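Local coordinates for protein Baccell_00875 (Bacteroides cellulosilyticus DSM 14838, PDB 5NO8) that probably acts as a polysaccharide lyase that cleaves the linkage between L-rhamnose caps and glucuronic acid in complex arabinogalactan proteins, at residues G38-L43 with L123-S128; R91-I96 with M101-R106; V293-K298 with V306-E311; G392-G397 with H612-I617; G399-K404 with Y686-N691. All coordinates share one frame; numbering follows the deposited sequence.

Interaction 1 of 5, residues G38-L43 with L123-S128; sequences GAISEL and LVEEYS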
# COMPACT_ATOMS: atom_id res chain seq x y z
N GLY A 38 32.14 -7.71 1.54
CA GLY A 38 31.93 -7.51 0.13
C GLY A 38 30.59 -6.89 -0.26
O GLY A 38 30.36 -6.68 -1.45
N ALA A 39 29.73 -6.60 0.71
CA ALA A 39 28.45 -5.94 0.44
C ALA A 39 28.62 -4.49 0.01
O ALA A 39 29.62 -3.84 0.33
CB ALA A 39 27.58 -5.96 1.67
N ILE A 40 27.63 -3.97 -0.69
CA ILE A 40 27.57 -2.54 -0.94
C ILE A 40 27.04 -1.88 0.31
O ILE A 40 25.88 -2.07 0.67
CB ILE A 40 26.69 -2.19 -2.15
CG1 ILE A 40 27.32 -2.80 -3.39
CG2 ILE A 40 26.53 -0.67 -2.26
CD1 ILE A 40 26.47 -2.74 -4.63
N SER A 41 27.87 -1.10 0.99
CA SER A 41 27.48 -0.46 2.24
C SER A 41 26.82 0.91 2.03
O SER A 41 26.04 1.33 2.87
CB SER A 41 28.70 -0.32 3.17
OG SER A 41 29.67 0.49 2.54
N GLU A 42 27.13 1.57 0.92
CA GLU A 42 26.59 2.88 0.58
C GLU A 42 26.43 2.94 -0.93
O GLU A 42 27.31 2.51 -1.67
CB GLU A 42 27.56 3.96 1.07
CG GLU A 42 27.15 5.40 0.97
CD GLU A 42 28.31 6.32 1.41
OE1 GLU A 42 28.67 6.27 2.61
OE2 GLU A 42 28.88 7.01 0.53
N LEU A 43 25.29 3.45 -1.38
CA LEU A 43 24.99 3.57 -2.80
C LEU A 43 24.45 4.97 -2.97
O LEU A 43 23.43 5.32 -2.38
CB LEU A 43 23.95 2.52 -3.20
CG LEU A 43 23.99 1.89 -4.59
CD1 LEU A 43 23.00 0.73 -4.64
CD2 LEU A 43 23.66 2.90 -5.66
N LEU A 123 25.31 0.84 -12.48
CA LEU A 123 25.92 -0.30 -11.81
C LEU A 123 25.28 -1.56 -12.41
O LEU A 123 24.06 -1.71 -12.37
CB LEU A 123 25.65 -0.25 -10.32
CG LEU A 123 25.90 -1.52 -9.49
CD1 LEU A 123 27.35 -1.98 -9.53
CD2 LEU A 123 25.36 -1.33 -8.08
N VAL A 124 26.11 -2.45 -12.94
CA VAL A 124 25.67 -3.73 -13.43
C VAL A 124 26.25 -4.77 -12.48
O VAL A 124 27.45 -4.79 -12.26
CB VAL A 124 26.11 -3.95 -14.88
CG1 VAL A 124 25.60 -5.29 -15.38
CG2 VAL A 124 25.61 -2.80 -15.78
N GLU A 125 25.40 -5.58 -11.87
CA GLU A 125 25.83 -6.66 -11.01
C GLU A 125 25.38 -7.98 -11.58
O GLU A 125 24.22 -8.13 -11.94
CB GLU A 125 25.19 -6.53 -9.64
CG GLU A 125 25.44 -5.22 -8.95
CD GLU A 125 25.22 -5.38 -7.45
OE1 GLU A 125 24.05 -5.65 -7.05
OE2 GLU A 125 26.21 -5.34 -6.68
N GLU A 126 26.31 -8.94 -11.63
CA GLU A 126 26.02 -10.29 -12.09
C GLU A 126 26.30 -11.23 -10.92
O GLU A 126 27.40 -11.21 -10.38
CB GLU A 126 26.90 -10.59 -13.29
CG GLU A 126 26.67 -11.92 -13.98
CD GLU A 126 27.75 -12.21 -15.03
OE1 GLU A 126 28.17 -11.29 -15.78
OE2 GLU A 126 28.21 -13.36 -15.07
N TYR A 127 25.28 -11.99 -10.51
CA TYR A 127 25.37 -13.00 -9.46
C TYR A 127 25.31 -14.36 -10.15
O TYR A 127 24.42 -14.60 -10.98
CB TYR A 127 24.19 -12.91 -8.48
CG TYR A 127 24.11 -11.62 -7.71
CD1 TYR A 127 23.65 -10.47 -8.32
CD2 TYR A 127 24.47 -11.55 -6.38
CE1 TYR A 127 23.57 -9.28 -7.64
CE2 TYR A 127 24.39 -10.37 -5.68
CZ TYR A 127 23.96 -9.22 -6.32
OH TYR A 127 23.88 -8.01 -5.64
N SER A 128 26.28 -15.23 -9.89
CA SER A 128 26.18 -16.57 -10.40
C SER A 128 26.24 -17.53 -9.23
O SER A 128 27.09 -17.35 -8.34
CB SER A 128 27.27 -16.85 -11.42
OG SER A 128 28.50 -16.70 -10.80

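Interaction 2 of 5, residues R91-I96 with M101-R106; sequences RIPVEI and MKVLYR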
# COMPACT_ATOMS: atom_id res chain seq x y z
N ARG A 91 28.22 -14.27 3.83
CA ARG A 91 28.60 -13.04 4.52
C ARG A 91 30.10 -12.79 4.47
O ARG A 91 30.50 -11.65 4.34
CB ARG A 91 28.16 -13.09 6.01
CG ARG A 91 28.39 -11.76 6.73
CD ARG A 91 27.88 -11.76 8.16
NE ARG A 91 28.82 -12.46 9.01
CZ ARG A 91 29.87 -11.92 9.62
NH1 ARG A 91 30.14 -10.61 9.55
NH2 ARG A 91 30.66 -12.71 10.32
N ILE A 92 30.92 -13.83 4.54
CA ILE A 92 32.39 -13.68 4.53
C ILE A 92 32.93 -14.29 3.24
O ILE A 92 32.87 -15.49 3.07
CB ILE A 92 33.03 -14.36 5.75
CG1 ILE A 92 32.46 -13.78 7.07
CG2 ILE A 92 34.55 -14.27 5.68
CD1 ILE A 92 32.62 -12.27 7.24
N PRO A 93 33.48 -13.47 2.34
CA PRO A 93 34.00 -13.96 1.10
C PRO A 93 35.22 -14.85 1.30
O PRO A 93 35.97 -14.67 2.27
CB PRO A 93 34.43 -12.70 0.35
CG PRO A 93 34.03 -11.55 1.15
CD PRO A 93 33.59 -12.01 2.47
N VAL A 94 35.40 -15.77 0.37
CA VAL A 94 36.66 -16.49 0.23
C VAL A 94 37.66 -15.68 -0.59
O VAL A 94 38.85 -15.85 -0.44
CB VAL A 94 36.51 -17.92 -0.33
CG1 VAL A 94 35.62 -18.74 0.58
CG2 VAL A 94 35.98 -17.97 -1.74
N GLU A 95 37.18 -14.81 -1.47
CA GLU A 95 38.04 -13.90 -2.24
C GLU A 95 37.31 -12.57 -2.48
O GLU A 95 36.11 -12.55 -2.78
CB GLU A 95 38.42 -14.55 -3.58
CG GLU A 95 39.45 -13.76 -4.40
CD GLU A 95 39.52 -14.17 -5.87
OE1 GLU A 95 38.98 -15.24 -6.25
OE2 GLU A 95 40.12 -13.40 -6.66
N ILE A 96 38.03 -11.47 -2.33
CA ILE A 96 37.45 -10.15 -2.66
C ILE A 96 38.56 -9.36 -3.32
O ILE A 96 39.70 -9.37 -2.84
CB ILE A 96 36.81 -9.45 -1.44
CG1 ILE A 96 36.31 -8.04 -1.78
CG2 ILE A 96 37.73 -9.45 -0.22
CD1 ILE A 96 35.42 -7.47 -0.70
N MET A 101 34.98 -5.06 -6.52
CA MET A 101 34.07 -5.27 -7.66
C MET A 101 33.93 -6.73 -8.04
O MET A 101 33.11 -7.07 -8.90
CB MET A 101 34.51 -4.45 -8.86
CG MET A 101 34.51 -2.96 -8.54
SD MET A 101 32.95 -2.22 -8.05
CE MET A 101 32.33 -1.73 -9.66
N LYS A 102 34.73 -7.61 -7.44
CA LYS A 102 34.58 -9.04 -7.63
C LYS A 102 34.60 -9.64 -6.25
O LYS A 102 35.55 -9.42 -5.49
CB LYS A 102 35.72 -9.60 -8.47
CG LYS A 102 35.66 -11.12 -8.65
CD LYS A 102 37.03 -11.77 -8.74
CE LYS A 102 36.90 -13.30 -8.79
NZ LYS A 102 38.09 -13.95 -9.40
N VAL A 103 33.56 -10.41 -5.92
CA VAL A 103 33.46 -11.02 -4.62
C VAL A 103 33.01 -12.47 -4.80
O VAL A 103 32.04 -12.74 -5.54
CB VAL A 103 32.48 -10.26 -3.69
CG1 VAL A 103 32.70 -10.67 -2.25
CG2 VAL A 103 32.66 -8.74 -3.79
N LEU A 104 33.71 -13.39 -4.16
CA LEU A 104 33.44 -14.80 -4.27
C LEU A 104 33.17 -15.37 -2.89
O LEU A 104 33.97 -15.18 -1.95
CB LEU A 104 34.63 -15.49 -4.93
CG LEU A 104 34.56 -16.97 -5.22
CD1 LEU A 104 33.39 -17.27 -6.13
CD2 LEU A 104 35.89 -17.47 -5.83
N TYR A 105 32.07 -16.10 -2.77
CA TYR A 105 31.67 -16.79 -1.54
C TYR A 105 31.53 -18.24 -1.87
O TYR A 105 31.18 -18.59 -3.01
CB TYR A 105 30.30 -16.27 -1.01
CG TYR A 105 30.18 -14.79 -0.85
CD1 TYR A 105 29.93 -13.97 -1.96
CD2 TYR A 105 30.37 -14.16 0.39
CE1 TYR A 105 29.83 -12.60 -1.84
CE2 TYR A 105 30.28 -12.76 0.52
CZ TYR A 105 30.03 -11.99 -0.60
OH TYR A 105 29.93 -10.62 -0.52
N ARG A 106 31.75 -19.10 -0.88
CA ARG A 106 31.56 -20.53 -1.05
C ARG A 106 30.90 -21.04 0.21
O ARG A 106 31.47 -20.98 1.30
CB ARG A 106 32.88 -21.27 -1.33
CG ARG A 106 32.76 -22.77 -1.47
CD ARG A 106 31.99 -23.23 -2.72
NE ARG A 106 32.01 -24.67 -2.77
CZ ARG A 106 32.94 -25.43 -3.36
NH1 ARG A 106 33.91 -24.88 -4.07
NH2 ARG A 106 32.86 -26.75 -3.28
O HOH W 1 32.00 -17.74 1.67

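Interaction 3 of 5, residues V293-K298 with V306-E311; sequences VPVPVK and VEVPME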
# COMPACT_ATOMS: atom_id res chain seq x y z
N VAL A 293 -3.16 -21.72 -18.87
CA VAL A 293 -3.74 -22.22 -20.13
C VAL A 293 -3.34 -21.30 -21.30
O VAL A 293 -3.61 -20.10 -21.29
CB VAL A 293 -5.28 -22.30 -20.07
CG1 VAL A 293 -5.84 -22.88 -21.37
CG2 VAL A 293 -5.72 -23.09 -18.85
N PRO A 294 -2.74 -21.88 -22.36
CA PRO A 294 -2.40 -21.02 -23.49
C PRO A 294 -3.56 -20.25 -24.07
O PRO A 294 -4.67 -20.79 -24.21
CB PRO A 294 -1.88 -22.03 -24.54
CG PRO A 294 -1.28 -23.11 -23.73
CD PRO A 294 -2.21 -23.24 -22.54
N VAL A 295 -3.30 -18.99 -24.38
CA VAL A 295 -4.25 -18.10 -25.03
C VAL A 295 -3.56 -17.40 -26.19
O VAL A 295 -2.36 -17.19 -26.14
CB VAL A 295 -4.82 -17.04 -24.08
CG1 VAL A 295 -5.71 -17.69 -23.04
CG2 VAL A 295 -3.71 -16.23 -23.42
N PRO A 296 -4.32 -17.01 -27.23
CA PRO A 296 -3.67 -16.39 -28.40
C PRO A 296 -3.07 -15.02 -28.09
O PRO A 296 -3.62 -14.29 -27.27
CB PRO A 296 -4.80 -16.28 -29.43
CG PRO A 296 -6.06 -16.60 -28.74
CD PRO A 296 -5.78 -17.17 -27.38
N VAL A 297 -1.94 -14.71 -28.72
CA VAL A 297 -1.30 -13.40 -28.62
C VAL A 297 -1.30 -12.78 -30.01
O VAL A 297 -1.02 -13.47 -30.99
CB VAL A 297 0.17 -13.52 -28.16
CG1 VAL A 297 0.88 -12.17 -28.20
CG2 VAL A 297 0.25 -14.10 -26.76
N LYS A 298 -1.58 -11.49 -30.09
CA LYS A 298 -1.40 -10.72 -31.33
C LYS A 298 -0.16 -9.88 -31.17
O LYS A 298 0.02 -9.24 -30.12
CB LYS A 298 -2.60 -9.79 -31.56
N VAL A 306 -3.02 -9.72 -25.53
CA VAL A 306 -4.03 -10.73 -25.35
C VAL A 306 -5.34 -10.02 -25.08
O VAL A 306 -5.38 -9.04 -24.30
CB VAL A 306 -3.68 -11.57 -24.09
CG1 VAL A 306 -4.79 -12.51 -23.69
CG2 VAL A 306 -2.42 -12.35 -24.34
N GLU A 307 -6.43 -10.51 -25.67
CA GLU A 307 -7.77 -9.99 -25.35
C GLU A 307 -8.65 -11.19 -25.10
O GLU A 307 -8.82 -12.04 -25.99
CB GLU A 307 -8.33 -9.16 -26.49
CG GLU A 307 -7.69 -7.78 -26.56
CD GLU A 307 -8.40 -6.81 -27.50
OE1 GLU A 307 -9.01 -7.27 -28.49
OE2 GLU A 307 -8.32 -5.58 -27.25
N VAL A 308 -9.18 -11.29 -23.90
CA VAL A 308 -9.96 -12.46 -23.51
C VAL A 308 -11.14 -12.05 -22.65
O VAL A 308 -11.09 -11.07 -21.93
CB VAL A 308 -9.14 -13.49 -22.70
CG1 VAL A 308 -8.12 -14.19 -23.57
CG2 VAL A 308 -8.49 -12.86 -21.49
N PRO A 309 -12.21 -12.83 -22.72
CA PRO A 309 -13.29 -12.66 -21.77
C PRO A 309 -12.95 -13.26 -20.40
O PRO A 309 -12.23 -14.26 -20.27
CB PRO A 309 -14.45 -13.41 -22.44
CG PRO A 309 -13.78 -14.50 -23.17
CD PRO A 309 -12.50 -13.90 -23.68
N MET A 310 -13.45 -12.61 -19.37
CA MET A 310 -13.23 -13.01 -18.00
C MET A 310 -14.51 -13.68 -17.55
O MET A 310 -15.42 -13.00 -17.10
CB MET A 310 -12.89 -11.76 -17.16
CG MET A 310 -11.65 -11.02 -17.61
SD MET A 310 -10.14 -12.05 -17.58
CE MET A 310 -9.27 -11.24 -16.25
N GLU A 311 -14.59 -15.00 -17.62
CA GLU A 311 -15.87 -15.69 -17.45
C GLU A 311 -16.03 -16.46 -16.13
O GLU A 311 -17.09 -17.06 -15.91
CB GLU A 311 -16.16 -16.61 -18.65
CG GLU A 311 -16.13 -15.91 -20.03
CD GLU A 311 -17.34 -14.98 -20.34
OE1 GLU A 311 -17.53 -14.67 -21.54
OE2 GLU A 311 -18.12 -14.58 -19.44
O HOH W 2 -5.86 -12.82 -27.37

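Interaction 4 of 5, residues G392-G397 with H612-I617; sequences GAERLG and HYWSTI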
# COMPACT_ATOMS: atom_id res chain seq x y z
N GLY A 392 -15.50 1.41 18.51
CA GLY A 392 -15.62 2.75 17.94
C GLY A 392 -14.47 3.02 16.98
O GLY A 392 -14.00 2.10 16.28
N ALA A 393 -14.01 4.27 16.97
CA ALA A 393 -12.88 4.71 16.15
C ALA A 393 -13.09 4.34 14.68
O ALA A 393 -14.13 4.70 14.11
CB ALA A 393 -11.56 4.15 16.71
N GLU A 394 -12.17 3.61 14.06
CA GLU A 394 -12.28 3.33 12.63
C GLU A 394 -13.50 2.47 12.28
O GLU A 394 -13.86 2.41 11.10
CB GLU A 394 -11.03 2.59 12.12
CG GLU A 394 -9.80 3.44 11.91
CD GLU A 394 -8.94 3.65 13.14
OE1 GLU A 394 -9.37 3.37 14.30
OE2 GLU A 394 -7.80 4.12 12.94
N ARG A 395 -14.09 1.78 13.25
CA ARG A 395 -15.31 0.97 13.01
C ARG A 395 -16.54 1.83 12.63
O ARG A 395 -17.51 1.29 12.09
CB ARG A 395 -15.65 0.07 14.20
CG ARG A 395 -14.99 -1.30 14.25
CD ARG A 395 -13.47 -1.26 14.23
NE ARG A 395 -12.94 -0.61 15.44
CZ ARG A 395 -11.67 -0.24 15.59
NH1 ARG A 395 -10.77 -0.46 14.63
NH2 ARG A 395 -11.30 0.36 16.73
N LEU A 396 -16.48 3.14 12.88
CA LEU A 396 -17.43 4.10 12.29
C LEU A 396 -17.65 3.98 10.78
O LEU A 396 -18.73 4.30 10.29
CB LEU A 396 -17.06 5.55 12.63
CG LEU A 396 -17.57 6.11 13.97
CD1 LEU A 396 -19.06 6.45 13.84
CD2 LEU A 396 -17.34 5.18 15.15
N GLY A 397 -16.63 3.52 10.05
CA GLY A 397 -16.75 3.34 8.63
C GLY A 397 -17.87 2.40 8.23
O GLY A 397 -18.47 2.61 7.18
N HIS A 612 -4.05 -1.92 1.59
CA HIS A 612 -4.68 -1.54 2.80
C HIS A 612 -5.67 -0.46 2.43
O HIS A 612 -5.39 0.42 1.66
CB HIS A 612 -3.69 -0.99 3.80
CG HIS A 612 -4.33 -0.63 5.09
ND1 HIS A 612 -4.69 0.66 5.39
CD2 HIS A 612 -4.77 -1.40 6.11
CE1 HIS A 612 -5.27 0.68 6.58
NE2 HIS A 612 -5.32 -0.56 7.04
N TYR A 613 -6.83 -0.50 3.06
CA TYR A 613 -7.96 0.37 2.68
C TYR A 613 -7.69 1.87 2.72
O TYR A 613 -8.31 2.62 1.96
CB TYR A 613 -9.18 0.03 3.52
CG TYR A 613 -9.10 0.53 4.92
CD1 TYR A 613 -9.56 1.79 5.24
CD2 TYR A 613 -8.60 -0.26 5.94
CE1 TYR A 613 -9.54 2.26 6.52
CE2 TYR A 613 -8.56 0.21 7.24
CZ TYR A 613 -9.01 1.49 7.51
OH TYR A 613 -9.02 2.02 8.78
N TRP A 614 -6.77 2.36 3.57
CA TRP A 614 -6.48 3.81 3.50
C TRP A 614 -5.81 4.24 2.20
O TRP A 614 -5.79 5.43 1.87
CB TRP A 614 -5.72 4.34 4.70
CG TRP A 614 -6.45 4.47 5.98
CD1 TRP A 614 -5.96 4.13 7.18
CD2 TRP A 614 -7.77 5.02 6.25
NE1 TRP A 614 -6.86 4.39 8.17
CE2 TRP A 614 -7.98 4.94 7.62
CE3 TRP A 614 -8.80 5.52 5.44
CZ2 TRP A 614 -9.18 5.36 8.24
CZ3 TRP A 614 -9.98 5.92 6.04
CH2 TRP A 614 -10.15 5.85 7.41
N SER A 615 -5.30 3.30 1.39
CA SER A 615 -4.89 3.63 0.03
C SER A 615 -6.01 4.33 -0.75
O SER A 615 -5.74 5.06 -1.68
CB SER A 615 -4.45 2.40 -0.77
OG SER A 615 -5.52 1.46 -0.98
N THR A 616 -7.27 4.09 -0.38
CA THR A 616 -8.39 4.73 -1.08
C THR A 616 -8.50 6.22 -0.81
O THR A 616 -9.14 6.91 -1.57
CB THR A 616 -9.75 4.06 -0.80
OG1 THR A 616 -10.10 4.15 0.58
CG2 THR A 616 -9.70 2.57 -1.20
N ILE A 617 -7.82 6.74 0.22
CA ILE A 617 -7.84 8.19 0.42
C ILE A 617 -7.20 8.86 -0.78
O ILE A 617 -7.64 9.92 -1.21
CB ILE A 617 -7.07 8.63 1.70
CG1 ILE A 617 -7.59 7.95 2.95
CG2 ILE A 617 -7.23 10.14 1.88
CD1 ILE A 617 -6.62 8.06 4.10
O HOH W 3 -6.38 3.62 10.83

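Interaction 5 of 5, residues G399-K404 with Y686-N691; sequences GVLLVK and YYLLVN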
# COMPACT_ATOMS: atom_id res chain seq x y z
N GLY A 399 -20.79 2.22 9.70
CA GLY A 399 -21.98 3.07 9.66
C GLY A 399 -22.02 3.99 8.46
O GLY A 399 -23.07 4.17 7.83
N VAL A 400 -20.90 4.58 8.10
CA VAL A 400 -20.86 5.50 6.99
C VAL A 400 -21.16 4.72 5.69
O VAL A 400 -21.91 5.19 4.82
CB VAL A 400 -19.54 6.27 6.93
CG1 VAL A 400 -19.49 7.19 5.72
CG2 VAL A 400 -19.34 7.08 8.22
N LEU A 401 -20.60 3.52 5.58
CA LEU A 401 -20.90 2.70 4.41
C LEU A 401 -22.41 2.38 4.33
O LEU A 401 -23.02 2.52 3.25
CB LEU A 401 -20.15 1.37 4.46
CG LEU A 401 -20.50 0.39 3.33
CD1 LEU A 401 -20.29 1.02 1.97
CD2 LEU A 401 -19.69 -0.88 3.48
N LEU A 402 -22.98 1.90 5.44
CA LEU A 402 -24.41 1.54 5.41
C LEU A 402 -25.31 2.72 5.06
O LEU A 402 -26.30 2.53 4.35
CB LEU A 402 -24.87 0.84 6.66
CG LEU A 402 -24.74 -0.68 6.65
CD1 LEU A 402 -23.35 -1.20 6.33
CD2 LEU A 402 -25.24 -1.26 7.96
N VAL A 403 -24.96 3.94 5.50
CA VAL A 403 -25.69 5.14 5.05
C VAL A 403 -25.61 5.32 3.55
O VAL A 403 -26.62 5.57 2.89
CB VAL A 403 -25.19 6.45 5.70
CG1 VAL A 403 -25.96 7.64 5.11
CG2 VAL A 403 -25.36 6.41 7.19
N LYS A 404 -24.40 5.25 2.98
CA LYS A 404 -24.25 5.50 1.56
C LYS A 404 -25.05 4.45 0.77
O LYS A 404 -25.73 4.80 -0.18
CB LYS A 404 -22.78 5.53 1.13
CG LYS A 404 -22.07 6.75 1.67
CD LYS A 404 -20.69 6.92 1.08
CE LYS A 404 -19.99 8.10 1.73
NZ LYS A 404 -18.78 8.45 0.96
N TYR A 686 -15.14 5.11 0.25
CA TYR A 686 -14.47 5.88 -0.76
C TYR A 686 -14.75 5.42 -2.19
O TYR A 686 -14.74 6.24 -3.12
CB TYR A 686 -12.98 5.98 -0.43
CG TYR A 686 -12.76 6.96 0.70
CD1 TYR A 686 -13.01 8.32 0.51
CD2 TYR A 686 -12.44 6.54 1.96
CE1 TYR A 686 -12.84 9.23 1.54
CE2 TYR A 686 -12.26 7.44 3.01
CZ TYR A 686 -12.45 8.78 2.78
OH TYR A 686 -12.27 9.66 3.81
N TYR A 687 -15.04 4.13 -2.35
CA TYR A 687 -15.49 3.61 -3.63
C TYR A 687 -16.76 4.35 -4.07
O TYR A 687 -16.87 4.78 -5.21
CB TYR A 687 -15.76 2.11 -3.56
CG TYR A 687 -16.18 1.54 -4.87
CD1 TYR A 687 -17.50 1.60 -5.28
CD2 TYR A 687 -15.23 0.98 -5.73
CE1 TYR A 687 -17.88 1.09 -6.52
CE2 TYR A 687 -15.61 0.50 -6.96
CZ TYR A 687 -16.93 0.55 -7.34
OH TYR A 687 -17.27 0.07 -8.60
N LEU A 688 -17.69 4.50 -3.14
CA LEU A 688 -18.96 5.18 -3.41
C LEU A 688 -18.83 6.68 -3.56
O LEU A 688 -19.58 7.28 -4.33
CB LEU A 688 -20.01 4.81 -2.38
CG LEU A 688 -20.39 3.33 -2.43
CD1 LEU A 688 -21.26 2.94 -1.29
CD2 LEU A 688 -21.06 2.94 -3.75
N LEU A 689 -17.86 7.29 -2.88
CA LEU A 689 -17.51 8.69 -3.16
C LEU A 689 -17.04 8.89 -4.58
O LEU A 689 -17.57 9.71 -5.35
CB LEU A 689 -16.44 9.19 -2.18
CG LEU A 689 -15.99 10.64 -2.45
CD1 LEU A 689 -17.13 11.58 -2.03
CD2 LEU A 689 -14.73 10.93 -1.68
N VAL A 690 -16.03 8.11 -4.97
CA VAL A 690 -15.40 8.25 -6.25
C VAL A 690 -16.36 7.97 -7.40
O VAL A 690 -16.32 8.69 -8.40
CB VAL A 690 -14.18 7.31 -6.36
CG1 VAL A 690 -13.69 7.15 -7.79
CG2 VAL A 690 -13.07 7.83 -5.46
N ASN A 691 -17.19 6.94 -7.25
CA ASN A 691 -18.02 6.48 -8.36
C ASN A 691 -19.40 7.13 -8.41
O ASN A 691 -19.99 7.18 -9.48
CB ASN A 691 -18.12 4.97 -8.37
CG ASN A 691 -16.86 4.36 -8.91
OD1 ASN A 691 -16.56 4.53 -10.11
ND2 ASN A 691 -16.04 3.77 -8.04

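Interaction 1 of 5, residues G38-L43 with L123-S128
Ile40 and Glu125 mark the closest backbone approach of segments 38-43 and 123-128, yet their CA atoms lie 11.0 Å apart, a spacing that only side chains can bridge. No backbone hydrogen bond joins the two. Strand 40-45 pairs with strand 29-33 instead, and strand 122-131 runs inside a separate eight-stranded antiparallel sheet. Ile40 makes the close contacts: with CG1 anti to its carbonyl carbon and CD1 extended beyond it (chi2 171°), the terminal methyl comes down between two partners. Leu123 meets it tip to tip, CD2 standing 3.9 Å from Ile40 CD1. Beside it on the same strand, Glu125 comes head-on to Ile40, with OE2 3.3 Å from Ile40 CD1. This buried carboxylate is well paired, since OE2 bridges to Arg116 while OE1 takes bonds from Trp72, Trp237 and Tyr127. The Tyr127 OH lies 2.8 Å from Glu125 OE1 and arrives from above the carboxylate plane. A leucine in place of Glu125 would probably leave Arg116 without its counter-charge and the Tyr127 hydroxyl without its acceptor. An apolar touch, next to the buried pairing of Glu125 with Arg116 of strand 110-119, thus helps lay the two-stranded sheet of 29-33 and 40-45 against the larger antiparallel one.

Interaction 2 of 5, residues R91-I96 with M101-R106
A short beta hairpin at the margin of the eight-stranded antiparallel sheet brings Glu95 opposite Leu104 as a hydrogen-bonded pair and Ile96 opposite Val103 as a non-hydrogen-bonded one. Leu104 N gives a nearly straight bond of 2.9 Å to Glu95 O. Leu104 O accepts twice: Val94 N lies 2.8 Å away in the carbonyl plane, and Glu95 N reaches it at 3.3 Å. On the side of Val103, Pro93 CB sits over the Tyr105 ring and also meets Val103 CG1 at 3.7 Å. Tyr105 OH is hydrogen-bonded to Thr37 O, a residue beyond the hairpin. Toward Leu104, Val94 CG2 rests 3.9 Å from Leu104 CG. Lys102, bent at chi2 (-147°), swings NZ to 3.5 Å from Glu95 OE2, a weak bond within a salt bridge. A methionine in place of Lys102 would probably leave the Glu95 carboxylate without its charged mate and freer to turn. Two residues, Val94 and Glu95, facing the single Leu104 form a classic beta bulge on the outermost strand.

Interaction 3 of 5, residues V293-K298 with V306-E311
Val306 opens segment 306-311 and carries most of the contact, its two methyls working in different directions. CG1, placed anti to the backbone N by chi1 171°, lies 3.9 Å from Val295 CG2, the two side chains crossing at about a right angle. CG2 packs 3.7 Å from the backbone carbonyl Pro296 O and 4.0 Å from Val297 CG2. Glu307 comes next and takes part through its backbone: a water accepts from Glu307 N at 2.9 Å and donates to Pro296 O at 2.7 Å, spanning strands that share no direct hydrogen bond within these residues. The contact belongs to the hairpin of strands 293-300 and 303-309, the first of them not continuous; nearer the turn, Lys298 and Phe305 still pair through their backbones. Strand 303-309 finds its other neighbour in strand 272-278, where Val306 and Val275 are joined by a backbone hydrogen bond, while the Glu307 carboxylate reaches Arg274 in a salt bridge. Val308 follows on the same side as Val306, its CG1 standing 4.3 Å from Val295 CG1 in a looser touch. Both Val306 and Val308 also meet phenylalanines of strand 314-322, Phe320 and Phe318 respectively.

Interaction 4 of 5, residues G392-G397 with H612-I617
Glu394 lays its aliphatic CG against the hydroxyl of Tyr613, with CG and Tyr613 OH 3.5 Å apart, and its carboxylate plane stands perpendicular to the tyrosine ring. The same CG touches Trp614 CZ2 at 4.2 Å. A bend at chi2 (85°) carries the carboxylate on to its polar partners: Glu394 OE2 receives a water at 2.6 Å, and that water accepts from Trp614 NE1 at 2.8 Å, lying in the plane of the indole. OE2 is also bridged to Arg447, so a charge and a water fix it together, while the Tyr613 hydroxyl is bonded to Asp679. Both segments lead into helices, 396-409 and 615-629, of the mainly helical C-terminal part of the chain, and a glycerol bound near Trp614, though probably from the crystallisation liquor, is consistent with a pocket here. The two aromatic side chains hold each other as well: Tyr613 CE1 stands 3.2 Å above the indole plane of Trp614, over its centre. A type I turn from His612 to Ser615 brings the chain into its helix. Ser615 N and OG grip His612 O from opposite faces of its plane, and Thr616 OG1 donates to Tyr613 O over 2.7 Å, almost in line with the C=O bond.

Interaction 5 of 5, residues G399-K404 with Y686-N691
Helix-to-helix packing of a spare kind joins helix 396-409 to helix 682-692, the last helix of the chain, with Leu688 as the main apolar link. The axes of segments 399-404 and 686-691 approach to 10.4 Å and run at 40° to one another, and few side chains meet across these segments. Leu688, CG anti to its carbonyl carbon and chain extended (chi2 172°), sends CD1 across to touch two residues one turn apart: Leu401 CD1 at 3.9 Å, with the two leucines crossing at about a right angle, and Lys404 CB, likewise at 3.9 Å. Lys404 then slides past Leu688 in the opposite direction, its CD 4.1 Å from Leu688 CB. The extended lysine chain reaches across to the neighbouring helix, where NZ lies 4.0 Å from Leu689 CB. Its ammonium group is far from bare in this buried setting, for NZ donates to Leu694 O and Val685 O and also bonds to a glycerol that probably came from the crystallisation liquor. Leu401 reaches helix 338-352 too, at Ile349. This is helix-to-helix packing in the buried part of the helical C-terminal region, with a lysine tying down backbone oxygens near the chain's end.

The five contacts fall into two groups and an intermediate. Interactions 1 and 2 have centres 11 Å apart on the sheet-rich N-terminal side and touch directly, Gly38 CA lying 3.6 Å from Ile96 CD1; along the chain the hairpin of interaction 2 is nested within the loop closed by interaction 1. Across the chain's centre, interactions 4 and 5 also lie 11 Å apart between centres, share helix 396-409 and meet where Thr616 OG1 comes 3.6 Å from Tyr686 CB. Glycerol is bound beside both, a possible sign of pockets. Interaction 3 belongs to a separate sheet, its nearest atoms about 15 Å from interaction 5 and about 29 Å from interaction 1.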